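Local coordinates for putative sugar binding protein (Salmonella enterica subsp. enterica serovar Typhimurium, PDB 3KNZ) that probably binds phosphorylated sugars or related carbohydrate derivatives through SIS folds, although its exact substrate and reaction are not established, at residues 113-116 with 117-121; 174-177 with 178-182. All blocks are in the same frame, centred on the assembly; numbering follows the deposited sequence.

Contact 1 (113-116 with 117-121)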
ATOM      1  N   THR A 113       4.410 -15.252  -1.473  1.00 23.36           N
ATOM      2  CA  THR A 113       4.588 -15.037  -2.906  1.00 21.87           C
ATOM      3  C   THR A 113       4.397 -16.352  -3.658  1.00 21.51           C
ATOM      4  O   THR A 113       3.721 -16.390  -4.685  1.00 21.95           O
ATOM      5  CB  THR A 113       5.951 -14.430  -3.212  1.00 22.21           C
ATOM      6  OG1 THR A 113       6.011 -13.129  -2.622  1.00 20.43           O
ATOM      7  CG2 THR A 113       6.169 -14.308  -4.719  1.00 19.51           C
ATOM      8  N   LEU A 114       4.971 -17.432  -3.131  1.00 21.06           N
ATOM      9  CA  LEU A 114       4.815 -18.751  -3.739  1.00 20.44           C
ATOM     10  C   LEU A 114       3.324 -19.099  -3.874  1.00 20.62           C
ATOM     11  O   LEU A 114       2.862 -19.476  -4.957  1.00 21.45           O
ATOM     12  CB  LEU A 114       5.543 -19.818  -2.912  1.00 19.22           C
ATOM     13  CG  LEU A 114       5.459 -21.261  -3.424  1.00 18.86           C
ATOM     14  CD1 LEU A 114       5.860 -21.356  -4.888  1.00 15.61           C
ATOM     15  CD2 LEU A 114       6.320 -22.180  -2.570  1.00 14.68           C
ATOM     16  N   ALA A 115       2.585 -18.967  -2.773  1.00 19.59           N
ATOM     17  CA  ALA A 115       1.155 -19.268  -2.755  1.00 19.04           C
ATOM     18  C   ALA A 115       0.398 -18.396  -3.759  1.00 19.49           C
ATOM     19  O   ALA A 115      -0.517 -18.864  -4.423  1.00 20.05           O
ATOM     20  CB  ALA A 115       0.594 -19.077  -1.358  1.00 17.36           C
ATOM     21  N   ALA A 116       0.782 -17.130  -3.874  1.00 19.92           N
ATOM     22  CA  ALA A 116       0.121 -16.231  -4.814  1.00 20.15           C
ATOM     23  C   ALA A 116       0.330 -16.756  -6.238  1.00 20.64           C
ATOM     24  O   ALA A 116      -0.615 -16.856  -7.017  1.00 20.84           O
ATOM     25  CB  ALA A 116       0.644 -14.809  -4.664  1.00 18.33           C
HETATM   26  N   MSE A 117       1.566 -17.120  -6.559  1.00 21.12           N
HETATM   27  CA  MSE A 117       1.887 -17.653  -7.878  1.00 21.54           C
HETATM   28  C   MSE A 117       1.116 -18.937  -8.171  1.00 22.42           C
HETATM   29  O   MSE A 117       0.599 -19.116  -9.276  1.00 22.91           O
HETATM   30  CB  MSE A 117       3.386 -17.904  -7.992  1.00 20.76           C
HETATM   31  CG  MSE A 117       4.187 -16.629  -7.980  1.00 19.81           C
HETATM   32 SE   MSE A 117       6.078 -16.945  -7.784  0.75 17.08          SE
HETATM   33  CE  MSE A 117       6.403 -17.997  -9.400  1.00 17.20           C
ATOM     34  N   GLU A 118       1.036 -19.826  -7.187  1.00 23.00           N
ATOM     35  CA  GLU A 118       0.293 -21.072  -7.370  1.00 24.58           C
ATOM     36  C   GLU A 118      -1.190 -20.778  -7.574  1.00 23.92           C
ATOM     37  O   GLU A 118      -1.860 -21.463  -8.345  1.00 23.96           O
ATOM     38  CB  GLU A 118       0.531 -22.054  -6.211  1.00 24.60           C
ATOM     39  CG  GLU A 118       1.897 -22.726  -6.272  1.00 29.48           C
ATOM     40  CD  GLU A 118       2.258 -23.510  -5.013  1.00 37.20           C
ATOM     41  OE1 GLU A 118       1.558 -23.376  -3.984  1.00 42.34           O
ATOM     42  OE2 GLU A 118       3.263 -24.256  -5.050  1.00 41.34           O
ATOM     43  N   ARG A 119      -1.705 -19.746  -6.914  1.00 23.57           N
ATOM     44  CA  ARG A 119      -3.109 -19.401  -7.098  1.00 23.59           C
ATOM     45  C   ARG A 119      -3.353 -18.845  -8.493  1.00 23.59           C
ATOM     46  O   ARG A 119      -4.367 -19.160  -9.119  1.00 23.17           O
ATOM     47  CB  ARG A 119      -3.593 -18.419  -6.036  1.00 23.50           C
ATOM     48  CG  ARG A 119      -3.731 -19.040  -4.650  1.00 23.40           C
ATOM     49  CD  ARG A 119      -4.464 -18.112  -3.686  1.00 23.33           C
ATOM     50  NE  ARG A 119      -3.826 -16.802  -3.571  1.00 21.89           N
ATOM     51  CZ  ARG A 119      -2.850 -16.504  -2.712  1.00 21.60           C
ATOM     52  NH1 ARG A 119      -2.377 -17.420  -1.878  1.00 19.83           N
ATOM     53  NH2 ARG A 119      -2.340 -15.278  -2.691  1.00 22.61           N
ATOM     54  N   ALA A 120      -2.421 -18.032  -8.981  1.00 23.95           N
ATOM     55  CA  ALA A 120      -2.546 -17.446 -10.310  1.00 24.82           C
ATOM     56  C   ALA A 120      -2.438 -18.534 -11.369  1.00 25.44           C
ATOM     57  O   ALA A 120      -3.163 -18.534 -12.368  1.00 25.31           O
ATOM     58  CB  ALA A 120      -1.475 -16.387 -10.532  1.00 24.23           C
ATOM     59  N   ARG A 121      -1.545 -19.481 -11.130  1.00 26.16           N
ATOM     60  CA  ARG A 121      -1.311 -20.542 -12.085  1.00 27.27           C
ATOM     61  C   ARG A 121      -2.531 -21.462 -12.206  1.00 27.42           C
ATOM     62  O   ARG A 121      -2.892 -21.881 -13.302  1.00 27.29           O
ATOM     63  CB  ARG A 121      -0.069 -21.336 -11.671  1.00 27.75           C
ATOM     64  CG  ARG A 121       0.683 -21.961 -12.827  1.00 29.68           C
ATOM     65  CD  ARG A 121       1.880 -22.718 -12.321  1.00 33.02           C
ATOM     66  NE  ARG A 121       2.856 -22.964 -13.371  1.00 35.79           N
ATOM     67  CZ  ARG A 121       3.997 -23.615 -13.179  1.00 39.77           C
ATOM     68  NH1 ARG A 121       4.293 -24.096 -11.981  1.00 40.77           N
ATOM     69  NH2 ARG A 121       4.843 -23.794 -14.185  1.00 42.08           N
TER
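Helix 111-122 is the crossover helix of a beta-alpha-beta unit, linking strand 99-105 to strand 126-131 in the parallel sheet of the SIS domain, and R119 folds back over A115 and A116 along it. Four successive i to i+4 bonds build this part of the helix. The first, from M117 N to T113 O, is 2.9 Å long with an N-H...O angle of 166°; those from E118 to L114, R119 to A115 and A120 to A116 follow in turn.

Side chains one turn apart show how such a helix divides its faces. On the side turned to the sheet, M117, a selenomethionine, has CG beside its backbone N (chi1 -68°), which brings SE to 4.0 Å from T113 CG2, while its side chain also touches S129 on strand 126-131. T113 OG1 is hydrogen-bonded to S110 OG, just before the helix. Next to this pair, L114 reaches E118 through one methyl, CD1, which lies 3.9 Å from OE2, an apolar branch grazing a carboxylate oxygen.

R119 packs along the helix itself. Its chain turns at chi3 (-56°), which lays the guanidinium back along the helix so that one face covers A116 CA and A115 O, both offset toward the rim of the group. NE is hydrogen-bonded to L88 O, and the side chain also touches D90 and L93 of helix 90-95, so the group ties helix 111-122 to helix 90-95 and the loop before it. Its two terminal nitrogens divide the alanines between them: NH1 stands 3.4 Å from A115 CB, and NH2 lies 3.6 Å from A116 CB.

Contact 2 (174-177 with 178-182)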
ATOM      1  N   LEU A 174      11.859  -3.903 -21.713  1.00 23.74           N
ATOM      2  CA  LEU A 174      12.545  -3.676 -22.990  1.00 23.17           C
ATOM      3  C   LEU A 174      12.453  -4.904 -23.886  1.00 22.96           C
ATOM      4  O   LEU A 174      12.392  -4.778 -25.116  1.00 23.36           O
ATOM      5  CB  LEU A 174      14.005  -3.266 -22.767  1.00 22.44           C
ATOM      6  CG  LEU A 174      14.254  -1.759 -22.623  1.00 24.29           C
ATOM      7  CD1 LEU A 174      13.091  -1.031 -21.965  1.00 24.36           C
ATOM      8  CD2 LEU A 174      15.573  -1.482 -21.902  1.00 23.02           C
ATOM      9  N   ALA A 175      12.442  -6.086 -23.270  1.00 22.55           N
ATOM     10  CA  ALA A 175      12.312  -7.331 -24.016  1.00 22.40           C
ATOM     11  C   ALA A 175      10.907  -7.415 -24.621  1.00 22.64           C
ATOM     12  O   ALA A 175      10.750  -7.802 -25.781  1.00 23.21           O
ATOM     13  CB  ALA A 175      12.589  -8.531 -23.122  1.00 21.85           C
ATOM     14  N   VAL A 176       9.891  -7.035 -23.845  1.00 22.23           N
ATOM     15  CA  VAL A 176       8.514  -7.055 -24.334  1.00 22.26           C
ATOM     16  C   VAL A 176       8.336  -6.045 -25.470  1.00 23.22           C
ATOM     17  O   VAL A 176       7.697  -6.348 -26.484  1.00 22.42           O
ATOM     18  CB  VAL A 176       7.486  -6.777 -23.201  1.00 22.27           C
ATOM     19  CG1 VAL A 176       6.090  -6.539 -23.775  1.00 18.57           C
ATOM     20  CG2 VAL A 176       7.479  -7.928 -22.189  1.00 18.72           C
ATOM     21  N   ALA A 177       8.909  -4.853 -25.304  1.00 24.34           N
ATOM     22  CA  ALA A 177       8.823  -3.817 -26.341  1.00 25.58           C
ATOM     23  C   ALA A 177       9.528  -4.285 -27.622  1.00 26.27           C
ATOM     24  O   ALA A 177       9.074  -3.998 -28.734  1.00 26.66           O
ATOM     25  CB  ALA A 177       9.408  -2.489 -25.843  1.00 24.71           C
ATOM     26  N   GLY A 178      10.626  -5.017 -27.467  1.00 26.65           N
ATOM     27  CA  GLY A 178      11.351  -5.545 -28.617  1.00 27.62           C
ATOM     28  C   GLY A 178      10.540  -6.569 -29.393  1.00 28.16           C
ATOM     29  O   GLY A 178      10.363  -6.435 -30.601  1.00 28.54           O
ATOM     30  N   GLN A 179      10.059  -7.602 -28.702  1.00 28.98           N
ATOM     31  CA  GLN A 179       9.237  -8.639 -29.328  1.00 29.89           C
ATOM     32  C   GLN A 179       8.058  -8.059 -30.090  1.00 29.86           C
ATOM     33  O   GLN A 179       7.748  -8.504 -31.192  1.00 30.63           O
ATOM     34  CB  GLN A 179       8.700  -9.613 -28.278  1.00 30.52           C
ATOM     35  CG  GLN A 179       9.616 -10.769 -27.958  1.00 33.69           C
ATOM     36  CD  GLN A 179       9.602 -11.842 -29.035  1.00 37.14           C
ATOM     37  OE1 GLN A 179       8.634 -11.969 -29.786  1.00 38.38           O
ATOM     38  NE2 GLN A 179      10.669 -12.638 -29.097  1.00 41.24           N
ATOM     39  N   GLN A 180       7.409  -7.061 -29.506  1.00 29.36           N
ATOM     40  CA  GLN A 180       6.228  -6.460 -30.107  1.00 29.66           C
ATOM     41  C   GLN A 180       6.581  -5.349 -31.095  1.00 29.77           C
ATOM     42  O   GLN A 180       5.725  -4.570 -31.499  1.00 30.08           O
ATOM     43  CB  GLN A 180       5.303  -5.968 -28.992  1.00 30.15           C
ATOM     44  CG  GLN A 180       4.895  -7.115 -28.057  1.00 31.25           C
ATOM     45  CD  GLN A 180       4.097  -6.692 -26.838  1.00 33.11           C
ATOM     46  OE1 GLN A 180       3.928  -5.504 -26.558  1.00 33.30           O
ATOM     47  NE2 GLN A 180       3.611  -7.681 -26.090  1.00 36.35           N
ATOM     48  N   GLN A 181       7.850  -5.303 -31.487  1.00 29.88           N
ATOM     49  CA  GLN A 181       8.365  -4.331 -32.451  1.00 30.08           C
ATOM     50  C   GLN A 181       8.003  -2.872 -32.150  1.00 29.59           C
ATOM     51  O   GLN A 181       7.662  -2.111 -33.060  1.00 28.39           O
ATOM     52  CB  GLN A 181       7.942  -4.712 -33.875  1.00 30.51           C
ATOM     53  CG  GLN A 181       8.473  -6.075 -34.324  1.00 32.55           C
ATOM     54  CD  GLN A 181       8.322  -6.303 -35.817  1.00 36.85           C
ATOM     55  OE1 GLN A 181       7.918  -5.403 -36.558  1.00 41.75           O
ATOM     56  NE2 GLN A 181       8.664  -7.504 -36.272  1.00 40.00           N
ATOM     57  N   ARG A 182       8.087  -2.496 -30.876  1.00 29.18           N
ATOM     58  CA  ARG A 182       7.819  -1.118 -30.451  1.00 29.97           C
ATOM     59  C   ARG A 182       9.076  -0.448 -29.897  1.00 29.88           C
ATOM     60  O   ARG A 182       9.015   0.651 -29.352  1.00 29.94           O
ATOM     61  CB  ARG A 182       6.697  -1.068 -29.410  1.00 30.52           C
ATOM     62  CG  ARG A 182       5.310  -1.378 -29.972  1.00 33.29           C
ATOM     63  CD  ARG A 182       4.221  -1.317 -28.902  1.00 35.24           C
ATOM     64  NE  ARG A 182       4.440  -2.308 -27.848  1.00 36.28           N
ATOM     65  CZ  ARG A 182       5.062  -2.074 -26.695  1.00 36.00           C
ATOM     66  NH1 ARG A 182       5.532  -0.864 -26.408  1.00 37.17           N
ATOM     67  NH2 ARG A 182       5.209  -3.060 -25.820  1.00 34.85           N
TER
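A residue with positive phi, Q181 (phi 50°), ends helix 161-179 in a Schellman motif, and R182 N turns back to A177 O. That bond, 2.8 Å long with an N-H...O angle of 163°, is the 6→1 link of the motif; inside it Q181 N bonds to G178 O at 2.9 Å. Before the reversal the regular i to i+4 pattern persists, with Q180 N still reaching V176 O at 3.1 Å.

The turn also brings two long side chains together beside the last helical residues. Q180 runs extended beyond CG and lies alongside V176, pointing the same way, with NE2 3.6 Å from V176 CG1. R182 bends at chi3 (-62°), which brings its guanidinium over A177 CA, with V176 CG1 near the edge of the group. NH2 gives Q180 OE1 a bond of 2.9 Å, the oxygen lying in the guanidinium plane, whereas NE adds a weak hydrogen bond to the same oxygen. The amide and guanidinium thus help to orient one another just beyond the helix end.

Both polar groups are also tied to neighbouring helices. R182 NH2 bonds to W75 O near the end of helix 59-76, and Q180 NE2 bonds to T46 OG1 on helix 36-47. V176 packs on L45 and C76 of these same two helices, while L174 faces helix 59-76 and helix 185-215.

How the contacts relate
As a worked pair, contacts 1 and 2 contrast the middle of a helix with its end. Their centres lie 26 Å apart and their nearest atoms about 16 Å apart, so neither touches the other, and contact 1 comes wholly earlier in the chain. Contact 1 is the more buried, in a helix joining two strands of the parallel sheet; contact 2 is partly buried and packs mainly against other helices. In both, an arginine is held by a backbone carbonyl from outside its segments. In contact 1 it rests on an unbroken helical ladder, whereas in contact 2 it joins a glutamine where the ladder gives way to a turn.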